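Local atomic coordinates of siderophore-interacting protein (Aeromonas hydrophila, PDB entry 6K2L), a protein that binds FAD and probably reduces ferric siderophores, helping the cell release their iron. Residues Ser214-Val225 with Thr241-His251. The protein carries 1 engineered substitution. Sequence-based numbering, arbitrary orientation.
Sequences SYFWFGGEEGLV and TRVYAVPYWRH. With FAD (flavin-adenine dinucleotide), chain C.
Glu221 lays its side chain across Trp249: Glu221 CB sits near Trp249 NE1, and CG lies over the indole, 3.7 Å from the centroid of the six-membered ring and 19° off its normal, a CH-pi contact. The bend at chi2 (-92°) then swings the carboxylate off the indole: Glu221 OE2 accepts from His251 N at 2.7 Å through its anti lone pair, while OE1 receives Gly223 N from above the carboxylate plane, capping helix 222-235. The other face of Trp249 covers the FAD adenine, with Trp249 CZ3 3.3 Å from FAD N3A, and Trp249 NE1 is hydrogen-bonded to Asp144 OD2, which also receives Glu221 N. Tyr248 is layered too: Gly220 N lies over one face and the flavin over the opposite one, Tyr248 CG 3.3 Å from FAD C9. Tyr248 N donates to Gly220 O at 2.6 Å. The Trp217 five-membered ring and Tyr244 form an offset stack, centroids 3.8 Å apart and planes at 5°. The strands that carry them, 214-218 and 243-245, run parallel, joined by bonds such as Tyr244 N to Phe216 O (2.6 Å). With helix 222-235 between them, they make a beta-alpha-beta crossover at the edge of the parallel sheet of the ferredoxin-reductase-like nucleotide-binding domain, whose following loop lines the FAD pocket.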
ATOM      1  N   SER A 214       2.088   5.442  19.919  1.00 26.96           N
ATOM      2  CA  SER A 214       0.995   4.555  19.564  1.00 24.61           C
ATOM      3  C   SER A 214      -0.022   5.289  18.707  1.00 20.96           C
ATOM      4  O   SER A 214      -0.102   6.512  18.705  1.00 24.59           O
ATOM      5  CB  SER A 214       0.316   3.963  20.811  1.00 26.09           C
ATOM      6  OG  SER A 214       0.026   4.958  21.771  1.00 21.86           O
ATOM      7  N   TYR A 215      -0.805   4.504  17.976  1.00 23.39           N
ATOM      8  CA  TYR A 215      -1.852   4.998  17.095  1.00 19.05           C
ATOM      9  C   TYR A 215      -3.130   4.219  17.387  1.00 21.24           C
ATOM     10  O   TYR A 215      -3.129   2.984  17.347  1.00 21.02           O
ATOM     11  CB  TYR A 215      -1.449   4.839  15.635  1.00 23.78           C
ATOM     12  CG  TYR A 215      -2.438   5.428  14.654  1.00 27.88           C
ATOM     13  CD1 TYR A 215      -2.770   6.778  14.707  1.00 26.63           C
ATOM     14  CD2 TYR A 215      -3.021   4.635  13.654  1.00 23.43           C
ATOM     15  CE1 TYR A 215      -3.669   7.325  13.801  1.00 25.71           C
ATOM     16  CE2 TYR A 215      -3.917   5.176  12.741  1.00 25.34           C
ATOM     17  CZ  TYR A 215      -4.234   6.523  12.826  1.00 26.36           C
ATOM     18  OH  TYR A 215      -5.125   7.066  11.937  1.00 26.89           O
ATOM     19  N   PHE A 216      -4.204   4.942  17.696  1.00 17.89           N
ATOM     20  CA  PHE A 216      -5.508   4.367  17.982  1.00 16.86           C
ATOM     21  C   PHE A 216      -6.437   4.634  16.807  1.00 15.54           C
ATOM     22  O   PHE A 216      -6.560   5.769  16.356  1.00 16.17           O
ATOM     23  CB  PHE A 216      -6.084   4.957  19.262  1.00 18.57           C
ATOM     24  CG  PHE A 216      -5.225   4.730  20.470  1.00 23.62           C
ATOM     25  CD1 PHE A 216      -4.086   5.503  20.700  1.00 22.23           C
ATOM     26  CD2 PHE A 216      -5.560   3.749  21.389  1.00 21.45           C
ATOM     27  CE1 PHE A 216      -3.299   5.284  21.831  1.00 20.13           C
ATOM     28  CE2 PHE A 216      -4.773   3.528  22.526  1.00 20.83           C
ATOM     29  CZ  PHE A 216      -3.640   4.294  22.741  1.00 18.42           C
ATOM     30  N   TRP A 217      -7.058   3.579  16.293  1.00 15.35           N
ATOM     31  CA  TRP A 217      -7.904   3.660  15.112  1.00 14.51           C
ATOM     32  C   TRP A 217      -9.232   3.004  15.453  1.00 17.74           C
ATOM     33  O   TRP A 217      -9.281   1.794  15.690  1.00 12.89           O
ATOM     34  CB  TRP A 217      -7.244   2.982  13.921  1.00 13.27           C
ATOM     35  CG  TRP A 217      -7.898   3.263  12.605  1.00 16.17           C
ATOM     36  CD1 TRP A 217      -7.490   4.167  11.663  1.00 16.87           C
ATOM     37  CD2 TRP A 217      -9.084   2.642  12.078  1.00 13.91           C
ATOM     38  NE1 TRP A 217      -8.348   4.146  10.582  1.00 13.57           N
ATOM     39  CE2 TRP A 217      -9.325   3.209  10.810  1.00 13.96           C
ATOM     40  CE3 TRP A 217      -9.932   1.635  12.534  1.00 12.79           C
ATOM     41  CZ2 TRP A 217     -10.381   2.800  10.000  1.00 11.30           C
ATOM     42  CZ3 TRP A 217     -10.984   1.231  11.730  1.00 12.65           C
ATOM     43  CH2 TRP A 217     -11.199   1.812  10.478  1.00 14.46           C
ATOM     44  N   PHE A 218     -10.293   3.816  15.516  1.00 19.92           N
ATOM     45  CA  PHE A 218     -11.651   3.383  15.813  1.00 14.76           C
ATOM     46  C   PHE A 218     -12.535   3.763  14.623  1.00 17.45           C
ATOM     47  O   PHE A 218     -12.648   4.948  14.283  1.00 17.45           O
ATOM     48  CB  PHE A 218     -12.146   4.037  17.110  1.00 16.80           C
ATOM     49  CG  PHE A 218     -11.176   3.915  18.283  1.00 21.08           C
ATOM     50  CD1 PHE A 218     -10.632   2.684  18.635  1.00 20.53           C
ATOM     51  CD2 PHE A 218     -10.821   5.028  19.038  1.00 18.37           C
ATOM     52  CE1 PHE A 218      -9.746   2.570  19.715  1.00 21.82           C
ATOM     53  CE2 PHE A 218      -9.945   4.930  20.111  1.00 17.02           C
ATOM     54  CZ  PHE A 218      -9.410   3.698  20.461  1.00 23.26           C
ATOM     55  N   GLY A 219     -13.121   2.757  13.962  1.00 15.05           N
ATOM     56  CA  GLY A 219     -14.037   2.989  12.863  1.00 13.90           C
ATOM     57  C   GLY A 219     -15.192   2.008  12.928  1.00 10.89           C
ATOM     58  O   GLY A 219     -15.280   1.190  13.831  1.00 11.47           O
ATOM     59  N   GLY A 220     -16.064   2.075  11.939  1.00 15.32           N
ATOM     60  CA  GLY A 220     -17.250   1.232  12.004  1.00 18.80           C
ATOM     61  C   GLY A 220     -18.419   1.915  12.687  1.00 16.57           C
ATOM     62  O   GLY A 220     -18.452   3.143  12.781  1.00 16.37           O
ATOM     63  N   GLU A 221     -19.354   1.135  13.212  1.00 22.62           N
ATOM     64  CA  GLU A 221     -20.605   1.659  13.763  1.00 21.37           C
ATOM     65  C   GLU A 221     -20.372   2.536  15.002  1.00 21.17           C
ATOM     66  O   GLU A 221     -19.430   2.348  15.775  1.00 20.76           O
ATOM     67  CB  GLU A 221     -21.539   0.504  14.116  1.00 20.51           C
ATOM     68  CG  GLU A 221     -23.010   0.866  14.068  1.00 23.74           C
ATOM     69  CD  GLU A 221     -23.519   1.338  15.404  1.00 22.53           C
ATOM     70  OE1 GLU A 221     -22.885   1.002  16.427  1.00 25.08           O
ATOM     71  OE2 GLU A 221     -24.547   2.043  15.432  1.00 23.69           O
ATOM     72  N   GLU A 222     -21.286   3.494  15.200  1.00 26.94           N
ATOM     73  CA  GLU A 222     -21.077   4.564  16.181  1.00 28.08           C
ATOM     74  C   GLU A 222     -20.845   4.032  17.596  1.00 27.64           C
ATOM     75  O   GLU A 222     -20.013   4.583  18.347  1.00 24.03           O
ATOM     76  CB  GLU A 222     -22.273   5.505  16.173  1.00 27.39           C
ATOM     77  CG  GLU A 222     -21.941   6.892  16.632  1.00 35.49           C
ATOM     78  CD  GLU A 222     -23.164   7.628  17.166  1.00 42.57           C
ATOM     79  OE1 GLU A 222     -23.858   7.064  18.059  1.00 42.34           O
ATOM     80  OE2 GLU A 222     -23.424   8.759  16.682  1.00 46.65           O
ATOM     81  N   GLY A 223     -21.582   2.973  17.973  1.00 24.25           N
ATOM     82  CA  GLY A 223     -21.496   2.324  19.274  1.00 24.80           C
ATOM     83  C   GLY A 223     -20.222   1.553  19.567  1.00 29.58           C
ATOM     84  O   GLY A 223     -20.096   0.949  20.636  1.00 37.13           O
ATOM     85  N   LEU A 224     -19.297   1.501  18.613  1.00 25.62           N
ATOM     86  CA  LEU A 224     -17.928   1.084  18.882  1.00 25.88           C
ATOM     87  C   LEU A 224     -16.987   2.275  18.970  1.00 29.45           C
ATOM     88  O   LEU A 224     -16.141   2.330  19.870  1.00 30.21           O
ATOM     89  CB  LEU A 224     -17.433   0.125  17.794  1.00 22.06           C
ATOM     90  CG  LEU A 224     -18.136  -1.215  17.662  1.00 23.55           C
ATOM     91  CD1 LEU A 224     -17.936  -1.751  16.263  1.00 21.42           C
ATOM     92  CD2 LEU A 224     -17.606  -2.202  18.678  1.00 23.61           C
ATOM     93  N   VAL A 225     -17.124   3.242  18.052  1.00 24.50           N
ATOM     94  CA  VAL A 225     -16.159   4.336  17.980  1.00 23.01           C
ATOM     95  C   VAL A 225     -16.233   5.201  19.221  1.00 31.61           C
ATOM     96  O   VAL A 225     -15.205   5.582  19.796  1.00 31.08           O
ATOM     97  CB  VAL A 225     -16.383   5.171  16.712  1.00 21.65           C
ATOM     98  CG1 VAL A 225     -15.528   6.432  16.761  1.00 17.70           C
ATOM     99  CG2 VAL A 225     -16.060   4.346  15.485  1.00 18.47           C
ATOM    100  N   THR A 241      -3.938  13.885  17.279  1.00 25.22           N
ATOM    101  CA  THR A 241      -3.390  13.448  16.002  1.00 29.02           C
ATOM    102  C   THR A 241      -3.076  11.951  15.971  1.00 29.81           C
ATOM    103  O   THR A 241      -2.881  11.396  14.887  1.00 28.80           O
ATOM    104  CB  THR A 241      -2.135  14.257  15.678  1.00 28.55           C
ATOM    105  OG1 THR A 241      -1.129  14.003  16.668  1.00 32.80           O
ATOM    106  CG2 THR A 241      -2.456  15.727  15.663  1.00 24.65           C
ATOM    107  N   ARG A 242      -3.009  11.285  17.125  1.00 28.05           N
ATOM    108  CA  ARG A 242      -2.707   9.860  17.173  1.00 25.63           C
ATOM    109  C   ARG A 242      -3.926   9.023  17.534  1.00 21.62           C
ATOM    110  O   ARG A 242      -3.785   7.868  17.947  1.00 19.55           O
ATOM    111  CB  ARG A 242      -1.551   9.604  18.133  1.00 22.04           C
ATOM    112  CG  ARG A 242      -0.240   9.923  17.456  1.00 24.02           C
ATOM    113  CD  ARG A 242       0.865  10.219  18.430  1.00 22.44           C
ATOM    114  NE  ARG A 242       0.886   9.270  19.526  1.00 26.59           N
ATOM    115  CZ  ARG A 242       0.533   9.551  20.774  1.00 28.32           C
ATOM    116  NH1 ARG A 242       0.122  10.774  21.079  1.00 24.85           N
ATOM    117  NH2 ARG A 242       0.593   8.597  21.706  1.00 25.71           N
ATOM    118  N   VAL A 243      -5.119   9.595  17.400  1.00 19.10           N
ATOM    119  CA  VAL A 243      -6.375   8.886  17.585  1.00 21.22           C
ATOM    120  C   VAL A 243      -7.230   9.147  16.354  1.00 23.29           C
ATOM    121  O   VAL A 243      -7.530  10.304  16.036  1.00 26.09           O
ATOM    122  CB  VAL A 243      -7.126   9.319  18.856  1.00 21.24           C
ATOM    123  CG1 VAL A 243      -8.427   8.520  18.982  1.00 16.08           C
ATOM    124  CG2 VAL A 243      -6.260   9.144  20.096  1.00 16.69           C
ATOM    125  N   TYR A 244      -7.606   8.085  15.656  1.00 18.73           N
ATOM    126  CA  TYR A 244      -8.601   8.145  14.592  1.00 18.87           C
ATOM    127  C   TYR A 244      -9.902   7.591  15.180  1.00 17.40           C
ATOM    128  O   TYR A 244      -9.933   6.466  15.701  1.00 18.69           O
ATOM    129  CB  TYR A 244      -8.098   7.357  13.380  1.00 15.06           C
ATOM    130  CG  TYR A 244      -9.051   7.174  12.230  1.00 17.23           C
ATOM    131  CD1 TYR A 244     -10.090   6.229  12.289  1.00 15.65           C
ATOM    132  CD2 TYR A 244      -8.880   7.897  11.052  1.00 16.32           C
ATOM    133  CE1 TYR A 244     -10.948   6.038  11.208  1.00 14.19           C
ATOM    134  CE2 TYR A 244      -9.737   7.730   9.967  1.00 13.01           C
ATOM    135  CZ  TYR A 244     -10.766   6.803  10.050  1.00 18.25           C
ATOM    136  OH  TYR A 244     -11.604   6.622   8.968  1.00 19.46           O
ATOM    137  N   ALA A 245     -10.960   8.397  15.164  1.00 12.77           N
ATOM    138  CA  ALA A 245     -12.270   7.983  15.688  1.00 15.53           C
ATOM    139  C   ALA A 245     -13.330   8.537  14.750  1.00 16.04           C
ATOM    140  O   ALA A 245     -13.762   9.684  14.882  1.00 15.19           O
ATOM    141  CB  ALA A 245     -12.495   8.447  17.121  1.00 16.77           C
ATOM    142  N   VAL A 246     -13.733   7.714  13.784  1.00 15.35           N
ATOM    143  CA  VAL A 246     -14.667   8.110  12.745  1.00 16.04           C
ATOM    144  C   VAL A 246     -15.787   7.076  12.749  1.00 18.05           C
ATOM    145  O   VAL A 246     -15.537   5.905  12.447  1.00 19.17           O
ATOM    146  CB  VAL A 246     -14.004   8.164  11.361  1.00 14.43           C
ATOM    147  CG1 VAL A 246     -15.025   8.436  10.309  1.00 13.99           C
ATOM    148  CG2 VAL A 246     -12.912   9.193  11.330  1.00 18.90           C
ATOM    149  N   PRO A 247     -17.023   7.438  13.093  1.00 21.06           N
ATOM    150  CA  PRO A 247     -18.117   6.454  12.999  1.00 18.38           C
ATOM    151  C   PRO A 247     -18.519   6.291  11.542  1.00 17.61           C
ATOM    152  O   PRO A 247     -18.820   7.267  10.852  1.00 19.80           O
ATOM    153  CB  PRO A 247     -19.238   7.069  13.848  1.00 21.10           C
ATOM    154  CG  PRO A 247     -18.634   8.356  14.464  1.00 21.25           C
ATOM    155  CD  PRO A 247     -17.487   8.744  13.599  1.00 16.34           C
ATOM    156  N   TYR A 248     -18.453   5.050  11.053  1.00 19.03           N
ATOM    157  CA  TYR A 248     -18.712   4.806   9.639  1.00 16.30           C
ATOM    158  C   TYR A 248     -20.204   4.821   9.337  1.00 17.60           C
ATOM    159  O   TYR A 248     -20.593   5.158   8.216  1.00 15.95           O
ATOM    160  CB  TYR A 248     -18.091   3.480   9.203  1.00 13.74           C
ATOM    161  CG  TYR A 248     -16.597   3.560   8.895  1.00 14.68           C
ATOM    162  CD1 TYR A 248     -15.834   4.628   9.329  1.00 14.84           C
ATOM    163  CD2 TYR A 248     -15.955   2.554   8.187  1.00  9.97           C
ATOM    164  CE1 TYR A 248     -14.495   4.697   9.049  1.00 15.35           C
ATOM    165  CE2 TYR A 248     -14.615   2.623   7.898  1.00 10.50           C
ATOM    166  CZ  TYR A 248     -13.887   3.692   8.326  1.00 13.82           C
ATOM    167  OH  TYR A 248     -12.538   3.786   8.035  1.00 16.23           O
ATOM    168  N   TRP A 249     -21.040   4.476  10.314  1.00 16.99           N
ATOM    169  CA  TRP A 249     -22.496   4.489  10.182  1.00 18.75           C
ATOM    170  C   TRP A 249     -23.117   4.371  11.569  1.00 24.15           C
ATOM    171  O   TRP A 249     -22.420   4.265  12.585  1.00 23.13           O
ATOM    172  CB  TRP A 249     -23.002   3.356   9.291  1.00 17.38           C
ATOM    173  CG  TRP A 249     -22.740   1.972   9.834  1.00 18.19           C
ATOM    174  CD1 TRP A 249     -21.522   1.368   9.996  1.00 17.58           C
ATOM    175  CD2 TRP A 249     -23.718   1.015  10.277  1.00 20.21           C
ATOM    176  NE1 TRP A 249     -21.684   0.096  10.504  1.00 16.94           N
ATOM    177  CE2 TRP A 249     -23.018  -0.145  10.681  1.00 19.41           C
ATOM    178  CE3 TRP A 249     -25.115   1.022  10.363  1.00 19.67           C
ATOM    179  CZ2 TRP A 249     -23.669  -1.279  11.172  1.00 21.01           C
ATOM    180  CZ3 TRP A 249     -25.762  -0.105  10.855  1.00 20.14           C
ATOM    181  CH2 TRP A 249     -25.039  -1.242  11.250  1.00 20.28           C
ATOM    182  N   ARG A 250     -24.443   4.386  11.608  1.00 28.78           N
ATOM    183  CA  ARG A 250     -25.175   4.338  12.868  1.00 24.82           C
ATOM    184  C   ARG A 250     -26.381   3.437  12.675  1.00 23.45           C
ATOM    185  O   ARG A 250     -27.200   3.684  11.787  1.00 20.48           O
ATOM    186  CB  ARG A 250     -25.599   5.731  13.311  1.00 24.79           C
ATOM    187  CG  ARG A 250     -26.248   5.728  14.674  1.00 33.71           C
ATOM    188  CD  ARG A 250     -26.280   7.119  15.262  1.00 42.52           C
ATOM    189  NE  ARG A 250     -26.932   7.171  16.572  1.00 42.83           N
ATOM    190  CZ  ARG A 250     -27.219   8.305  17.216  1.00 46.34           C
ATOM    191  NH1 ARG A 250     -26.918   9.481  16.668  1.00 42.56           N
ATOM    192  NH2 ARG A 250     -27.814   8.266  18.404  1.00 45.86           N
ATOM    193  N   HIS A 251     -26.453   2.378  13.484  1.00 26.53           N
ATOM    194  CA  HIS A 251     -27.562   1.432  13.464  1.00 27.87           C
ATOM    195  C   HIS A 251     -28.911   2.148  13.427  1.00 31.49           C
ATOM    196  O   HIS A 251     -29.217   2.963  14.305  1.00 25.54           O
ATOM    197  CB  HIS A 251     -27.459   0.541  14.699  1.00 33.35           C
ATOM    198  CG  HIS A 251     -28.432  -0.596  14.718  1.00 37.34           C
ATOM    199  ND1 HIS A 251     -28.982  -1.129  13.572  1.00 37.25           N
ATOM    200  CD2 HIS A 251     -28.927  -1.322  15.749  1.00 41.56           C
ATOM    201  CE1 HIS A 251     -29.785  -2.126  13.895  1.00 41.93           C
ATOM    202  NE2 HIS A 251     -29.766  -2.268  15.210  1.00 54.84           N
TER
HETATM  203  PA  FAD C 301     -27.907   3.568   3.926  1.00 13.84           P
HETATM  204  O1A FAD C 301     -28.816   4.011   2.824  1.00 21.17           O
HETATM  205  O2A FAD C 301     -26.886   4.606   4.411  1.00 13.73           O
HETATM  206  O5B FAD C 301     -28.665   3.119   5.287  1.00 23.40           O
HETATM  207  C5B FAD C 301     -29.805   2.234   5.265  1.00 18.13           C
HETATM  208  C4B FAD C 301     -30.009   1.532   6.592  1.00 20.30           C
HETATM  209  O4B FAD C 301     -29.094   0.420   6.714  1.00 27.23           O
HETATM  210  C3B FAD C 301     -29.817   2.360   7.861  1.00 25.75           C
HETATM  211  O3B FAD C 301     -30.741   1.940   8.863  1.00 26.83           O
HETATM  212  C2B FAD C 301     -28.364   2.056   8.249  1.00 23.87           C
HETATM  213  O2B FAD C 301     -28.073   2.170   9.640  1.00 20.74           O
HETATM  214  C1B FAD C 301     -28.230   0.598   7.825  1.00 20.86           C
HETATM  215  N9A FAD C 301     -26.903   0.259   7.374  1.00 19.84           N
HETATM  216  C8A FAD C 301     -26.079   1.027   6.591  1.00 20.47           C
HETATM  217  N7A FAD C 301     -24.934   0.455   6.298  1.00 19.11           N
HETATM  218  C5A FAD C 301     -25.020  -0.781   6.925  1.00 20.24           C
HETATM  219  C6A FAD C 301     -24.131  -1.868   6.998  1.00 19.81           C
HETATM  220  N6A FAD C 301     -22.948  -1.894   6.381  1.00 14.34           N
HETATM  221  N1A FAD C 301     -24.518  -2.953   7.717  1.00 20.93           N
HETATM  222  C2A FAD C 301     -25.711  -2.930   8.320  1.00 22.86           C
HETATM  223  N3A FAD C 301     -26.638  -1.963   8.310  1.00 25.42           N
HETATM  224  C4A FAD C 301     -26.230  -0.915   7.588  1.00 19.38           C
HETATM  225  N1  FAD C 301     -18.985   0.653   4.376  1.00 10.72           N
HETATM  226  C2  FAD C 301     -18.622  -0.463   3.677  1.00 13.28           C
HETATM  227  O2  FAD C 301     -19.408  -1.391   3.477  1.00 13.02           O
HETATM  228  N3  FAD C 301     -17.333  -0.579   3.181  1.00 13.53           N
HETATM  229  C4  FAD C 301     -16.326   0.346   3.318  1.00 14.20           C
HETATM  230  O4  FAD C 301     -15.219   0.132   2.824  1.00 13.07           O
HETATM  231  C4X FAD C 301     -16.722   1.537   4.049  1.00 15.22           C
HETATM  232  N5  FAD C 301     -15.817   2.493   4.223  1.00 13.46           N
HETATM  233  C5X FAD C 301     -16.193   3.612   4.923  1.00 11.97           C
HETATM  234  C6  FAD C 301     -15.251   4.611   5.134  1.00 10.76           C
HETATM  235  C7  FAD C 301     -15.569   5.757   5.858  1.00 13.60           C
HETATM  236  C7M FAD C 301     -14.521   6.826   6.042  1.00 12.29           C
HETATM  237  C8  FAD C 301     -16.876   5.924   6.354  1.00 15.68           C
HETATM  238  C8M FAD C 301     -17.276   7.171   7.103  1.00 13.78           C
HETATM  239  C9  FAD C 301     -17.826   4.932   6.128  1.00 13.08           C
HETATM  240  C9A FAD C 301     -17.495   3.779   5.429  1.00 11.46           C
HETATM  241  N10 FAD C 301     -18.430   2.743   5.226  1.00 13.34           N
HETATM  242  C10 FAD C 301     -18.073   1.596   4.546  1.00 12.55           C
HETATM  243  C1' FAD C 301     -19.796   2.856   5.769  1.00 16.35           C
HETATM  244  C2' FAD C 301     -20.882   3.069   4.713  1.00 15.71           C
HETATM  245  O2' FAD C 301     -20.826   4.385   4.154  1.00 10.66           O
HETATM  246  C3' FAD C 301     -22.246   2.846   5.372  1.00 17.04           C
HETATM  247  O3' FAD C 301     -22.408   1.449   5.608  1.00 14.55           O
HETATM  248  C4' FAD C 301     -23.437   3.358   4.563  1.00 16.29           C
HETATM  249  O4' FAD C 301     -24.516   3.627   5.462  1.00 18.02           O
HETATM  250  C5' FAD C 301     -23.844   2.369   3.491  1.00 14.97           C
HETATM  251  O5' FAD C 301     -24.849   2.968   2.653  1.00 18.37           O
HETATM  252  P   FAD C 301     -26.132   2.166   2.204  1.00 15.31           P
HETATM  253  O1P FAD C 301     -26.737   2.966   1.043  1.00 19.47           O
HETATM  254  O2P FAD C 301     -25.839   0.765   1.908  1.00 16.45           O
HETATM  255  O3P FAD C 301     -27.097   2.275   3.474  1.00 18.31           O